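Local coordinates for protein Hth-type dhaklm operon transcriptional activator DHAS (Lactococcus lactis, PDB 2IU5) that activates transcription of the dhaKLM operon in complex with DhaQ, upon activation by dihydroxyacetone, by binding an inverted repeat upstream of and partly overlapping the -35 promoter sequence, at residues 59-64 with 97-102; 20-25 with 29-34. The protein carries 1 engineered substitution. All coordinates share one frame; numbering follows the deposited sequence.

Contact 1 (59-64 with 97-102); sequences ELLSWI and QIFYQK
Phe99 reaches across to Leu61 and Ile64 and carries nearly all of the contact. With CG anti to the backbone N (chi1 178°), its ring is carried toward helix 57-73 and leads with the para carbon: CZ lies 3.6 Å from Leu61 CD2 and 4.0 Å from Ile64 CG2. Both methyls approach the ring obliquely. Leu61 and Phe99 run alongside each other in opposite senses, whereas Ile64 lies aslant to the ring. In Leu61 the CD2 branch does the touching, and in Ile64 the short branch, CG2. Next to Phe99, Tyr100 turns a face to it: Phe99 CD2 sits 3.4 Å above the tyrosine plane, over its centre, and Tyr100 CD2 lies in the plane of the Phe99 ring at its edge. The Tyr100 hydroxyl comes only within 4.4 Å of Ile64 CG2, and its hydrogen bond goes to Tyr92 OH. Phe65 packs on both aromatic rings, and Met26 adds to the cover of Phe99. The axes of segments 59-64 and 97-102 stay 13.4 Å apart, crossing at -120°, and the Phe99 ring spans much of the gap. Such an apolar seam joins the DNA-binding region to the C-terminal helical region in this TetR-family regulator.

Contact 2 (20-25 with 29-34); sequences KAFKDL and NAYHQI
Phe22 and Tyr31 meet rim to rim, Phe22 CZ standing 3.8 Å from Tyr31 CD1, each atom near the plane of the other ring. Ile34 also comes to the Phe22 edge, its CG2 3.9 Å from Phe22 CD1, the two side chains crossing at about a right angle. Phe22 CG stands anti to the backbone N (chi1 -175°), which carries the ring to both partners. Elsewhere this ring packs against Leu60 of helix 57-73, and Ile39 of helix 36-43 touches Phe22 and Ile34. The longer branch of Ile34 reaches Leu25, Ile34 CD1 lying 3.9 Å from Leu25 CB. The carbonyl of Leu25 is gripped twice by Asn29: ND2 donates to Leu25 O over 3.1 Å at 157°, in the carbonyl plane and on a lone pair, while Asn29 N gives a weak, bent bond of 2.9 Å to the same oxygen. Leu25 O lies nearly in the Asn29 amide plane, 8° out of it. A leucine at Asn29 would probably leave Leu25 O with just the weak backbone bond across the contact, and the chain leaving the helix less firmly held. These contacts pack the C-terminal part of helix 13-28 against the loop leading into helix 36-43 in the TetR-type helix-turn-helix domain.

Overall arrangement
From the N terminus the chain first runs along helix 13-28, and contact 2 closes a short turn at once, with three helical residues between its segments, bringing the loop ahead of helix 36-43 back onto that helix. The chain then passes the predicted DNA-binding motif, residues 35-54, and enters helix 57-73, where contact 1 opens; it closes on helix 97-106 after 32 mostly helical residues. The contacts therefore follow in series, neither nested nor crossed. Their centres lie 9 Å apart and they touch, Phe22 and Tyr31 packing on Leu61 while Lys102 NZ probably hydrogen-bonds Asn29 O. Contact 2 closes up the DNA-binding domain internally, while contact 1 joins helix 57-73 to the C-terminal region.

Contact 1 (59-64 with 97-102)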
# COMPACT_ATOMS: atom_id res chain seq x y z
N GLU A 59 1.98 26.74 -0.40
CA GLU A 59 0.52 26.90 -0.47
C GLU A 59 -0.01 26.58 -1.87
O GLU A 59 -1.11 26.03 -1.99
CB GLU A 59 0.11 28.33 -0.12
CG GLU A 59 0.28 28.68 1.36
CD GLU A 59 -0.62 29.85 1.81
OE1 GLU A 59 -1.24 30.57 0.98
OE2 GLU A 59 -0.70 30.05 3.05
N LEU A 60 0.73 26.92 -2.92
CA LEU A 60 0.31 26.64 -4.27
C LEU A 60 0.30 25.12 -4.47
O LEU A 60 -0.66 24.60 -5.04
CB LEU A 60 1.26 27.31 -5.29
CG LEU A 60 0.89 26.99 -6.73
CD1 LEU A 60 -0.58 27.38 -7.04
CD2 LEU A 60 1.84 27.73 -7.65
N LEU A 61 1.32 24.42 -3.98
CA LEU A 61 1.35 22.95 -4.10
C LEU A 61 0.13 22.34 -3.42
O LEU A 61 -0.53 21.48 -4.01
CB LEU A 61 2.62 22.37 -3.46
CG LEU A 61 3.92 22.40 -4.26
CD1 LEU A 61 4.98 21.80 -3.36
CD2 LEU A 61 3.73 21.55 -5.53
N SER A 62 -0.16 22.78 -2.20
CA SER A 62 -1.29 22.24 -1.45
C SER A 62 -2.56 22.40 -2.28
O SER A 62 -3.39 21.49 -2.38
CB SER A 62 -1.42 22.98 -0.13
OG SER A 62 -0.37 22.58 0.74
N TRP A 63 -2.70 23.57 -2.89
CA TRP A 63 -3.89 23.87 -3.68
C TRP A 63 -3.96 22.95 -4.90
O TRP A 63 -5.02 22.41 -5.24
CB TRP A 63 -3.93 25.37 -4.09
CG TRP A 63 -5.24 25.67 -4.76
CD1 TRP A 63 -6.41 25.97 -4.14
CD2 TRP A 63 -5.51 25.70 -6.17
NE1 TRP A 63 -7.40 26.18 -5.06
CE2 TRP A 63 -6.88 26.02 -6.31
CE3 TRP A 63 -4.75 25.49 -7.32
CZ2 TRP A 63 -7.50 26.15 -7.56
CZ3 TRP A 63 -5.36 25.61 -8.55
CH2 TRP A 63 -6.73 25.93 -8.66
N ILE A 64 -2.82 22.76 -5.57
CA ILE A 64 -2.78 21.89 -6.73
C ILE A 64 -3.22 20.47 -6.34
O ILE A 64 -4.02 19.86 -7.05
CB ILE A 64 -1.37 21.87 -7.32
CG1 ILE A 64 -1.16 23.16 -8.12
CG2 ILE A 64 -1.16 20.68 -8.24
CD1 ILE A 64 0.34 23.43 -8.36
N GLN A 97 4.26 13.12 -14.38
CA GLN A 97 5.06 12.14 -13.67
C GLN A 97 6.30 12.79 -13.02
O GLN A 97 6.68 12.45 -11.90
CB GLN A 97 5.50 11.05 -14.63
CG GLN A 97 6.44 10.04 -14.07
CD GLN A 97 7.26 9.52 -15.20
OE1 GLN A 97 8.29 10.10 -15.56
NE2 GLN A 97 6.81 8.42 -15.79
N ILE A 98 6.93 13.73 -13.72
CA ILE A 98 8.15 14.30 -13.17
C ILE A 98 7.80 15.16 -11.95
O ILE A 98 8.49 15.11 -10.93
CB ILE A 98 8.91 15.12 -14.20
CG1 ILE A 98 9.49 14.18 -15.23
CG2 ILE A 98 9.97 16.00 -13.52
CD1 ILE A 98 10.25 14.84 -16.32
N PHE A 99 6.73 15.93 -12.05
CA PHE A 99 6.21 16.73 -10.94
C PHE A 99 6.02 15.82 -9.73
O PHE A 99 6.50 16.15 -8.63
CB PHE A 99 4.87 17.34 -11.38
CG PHE A 99 4.13 18.16 -10.35
CD1 PHE A 99 4.41 19.50 -10.15
CD2 PHE A 99 3.14 17.58 -9.59
CE1 PHE A 99 3.71 20.24 -9.20
CE2 PHE A 99 2.44 18.31 -8.65
CZ PHE A 99 2.73 19.65 -8.45
N TYR A 100 5.32 14.70 -9.93
CA TYR A 100 5.02 13.83 -8.78
C TYR A 100 6.23 13.08 -8.26
O TYR A 100 6.35 12.87 -7.05
CB TYR A 100 3.76 12.94 -8.98
CG TYR A 100 2.56 13.82 -8.83
CD1 TYR A 100 2.16 14.26 -7.55
CD2 TYR A 100 1.82 14.23 -9.92
CE1 TYR A 100 1.07 15.07 -7.37
CE2 TYR A 100 0.70 15.07 -9.75
CZ TYR A 100 0.34 15.47 -8.46
OH TYR A 100 -0.74 16.29 -8.27
N GLN A 101 7.14 12.67 -9.14
CA GLN A 101 8.42 12.13 -8.67
C GLN A 101 9.09 13.13 -7.72
O GLN A 101 9.60 12.74 -6.65
CB GLN A 101 9.40 11.94 -9.83
CG GLN A 101 9.07 10.83 -10.77
CD GLN A 101 10.13 10.69 -11.84
OE1 GLN A 101 10.96 11.59 -12.04
NE2 GLN A 101 10.12 9.55 -12.53
N LYS A 102 9.08 14.40 -8.11
CA LYS A 102 9.66 15.43 -7.25
C LYS A 102 8.96 15.58 -5.93
O LYS A 102 9.61 15.75 -4.90
CB LYS A 102 9.79 16.75 -7.98
CG LYS A 102 10.81 16.69 -9.08
CD LYS A 102 10.80 17.95 -9.93
CE LYS A 102 11.84 17.82 -11.02
NZ LYS A 102 11.74 18.87 -12.08

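Contact 2 (20-25 with 29-34)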
# COMPACT_ATOMS: atom_id res chain seq x y z
N LYS A 20 -1.02 26.02 -13.50
CA LYS A 20 -0.52 25.47 -14.76
C LYS A 20 0.92 25.91 -15.03
O LYS A 20 1.76 25.10 -15.43
CB LYS A 20 -1.43 25.84 -15.93
CG LYS A 20 -1.06 25.17 -17.24
CD LYS A 20 -0.97 23.65 -17.04
CE LYS A 20 -0.96 22.88 -18.37
NZ LYS A 20 0.37 22.99 -19.03
N ALA A 21 1.17 27.19 -14.80
CA ALA A 21 2.53 27.71 -14.92
C ALA A 21 3.52 26.96 -14.03
O ALA A 21 4.60 26.55 -14.48
CB ALA A 21 2.54 29.19 -14.61
N PHE A 22 3.15 26.77 -12.76
CA PHE A 22 4.00 26.04 -11.84
C PHE A 22 4.24 24.61 -12.31
O PHE A 22 5.37 24.11 -12.31
CB PHE A 22 3.37 26.04 -10.47
CG PHE A 22 4.22 25.41 -9.42
CD1 PHE A 22 5.49 25.88 -9.15
CD2 PHE A 22 3.73 24.34 -8.68
CE1 PHE A 22 6.29 25.30 -8.16
CE2 PHE A 22 4.51 23.75 -7.69
CZ PHE A 22 5.79 24.23 -7.43
N LYS A 23 3.16 23.94 -12.72
CA LYS A 23 3.27 22.53 -13.16
C LYS A 23 4.20 22.46 -14.37
O LYS A 23 5.02 21.54 -14.49
CB LYS A 23 1.90 21.91 -13.42
CG LYS A 23 1.19 21.61 -12.11
CD LYS A 23 -0.10 20.80 -12.31
CE LYS A 23 -1.24 21.71 -12.67
NZ LYS A 23 -2.49 20.90 -12.96
N ASP A 24 4.08 23.41 -15.29
CA ASP A 24 4.99 23.51 -16.43
C ASP A 24 6.46 23.67 -16.02
O ASP A 24 7.33 22.97 -16.54
CB ASP A 24 4.55 24.64 -17.37
CG ASP A 24 3.25 24.31 -18.13
OD1 ASP A 24 2.76 23.16 -18.06
OD2 ASP A 24 2.73 25.23 -18.81
N LEU A 25 6.74 24.58 -15.09
CA LEU A 25 8.12 24.76 -14.62
C LEU A 25 8.66 23.51 -13.91
O LEU A 25 9.84 23.20 -14.01
CB LEU A 25 8.19 26.00 -13.73
CG LEU A 25 7.96 27.30 -14.51
CD1 LEU A 25 7.48 28.40 -13.58
CD2 LEU A 25 9.19 27.76 -15.27
N ASN A 29 12.50 22.08 -14.08
CA ASN A 29 13.29 22.77 -13.06
C ASN A 29 13.11 22.08 -11.71
O ASN A 29 12.04 21.53 -11.44
CB ASN A 29 12.83 24.22 -12.94
CG ASN A 29 13.04 25.02 -14.22
OD1 ASN A 29 14.13 25.55 -14.45
ND2 ASN A 29 12.00 25.11 -15.05
N ALA A 30 14.15 22.11 -10.87
CA ALA A 30 14.00 21.61 -9.51
C ALA A 30 13.02 22.49 -8.75
O ALA A 30 13.00 23.71 -8.93
CB ALA A 30 15.34 21.61 -8.81
N TYR A 31 12.19 21.88 -7.91
CA TYR A 31 11.20 22.58 -7.15
C TYR A 31 11.71 23.86 -6.47
O TYR A 31 11.11 24.92 -6.60
CB TYR A 31 10.60 21.65 -6.10
CG TYR A 31 9.88 22.39 -5.00
CD1 TYR A 31 8.62 22.96 -5.21
CD2 TYR A 31 10.46 22.52 -3.74
CE1 TYR A 31 7.96 23.63 -4.19
CE2 TYR A 31 9.80 23.19 -2.72
CZ TYR A 31 8.57 23.74 -2.95
OH TYR A 31 7.91 24.42 -1.94
N HIS A 32 12.82 23.74 -5.74
CA HIS A 32 13.25 24.88 -4.94
C HIS A 32 13.86 25.98 -5.78
O HIS A 32 14.07 27.08 -5.28
CB HIS A 32 14.27 24.45 -3.88
CG HIS A 32 15.49 23.79 -4.45
ND1 HIS A 32 15.48 22.51 -4.96
CD2 HIS A 32 16.75 24.26 -4.60
CE1 HIS A 32 16.70 22.22 -5.39
NE2 HIS A 32 17.48 23.26 -5.19
N GLN A 33 14.15 25.70 -7.05
CA GLN A 33 14.71 26.70 -7.95
C GLN A 33 13.64 27.40 -8.78
O GLN A 33 13.96 28.18 -9.70
CB GLN A 33 15.81 26.08 -8.84
CG GLN A 33 17.04 25.67 -8.00
CD GLN A 33 18.10 24.85 -8.70
OE1 GLN A 33 17.81 23.87 -9.40
NE2 GLN A 33 19.37 25.23 -8.50
N ILE A 34 12.38 27.14 -8.46
CA ILE A 34 11.27 27.86 -9.05
C ILE A 34 10.76 28.95 -8.11
O ILE A 34 10.15 28.64 -7.09
CB ILE A 34 10.10 26.89 -9.40
CG1 ILE A 34 10.56 25.86 -10.42
CG2 ILE A 34 8.91 27.67 -9.94
CD1 ILE A 34 9.66 24.64 -10.36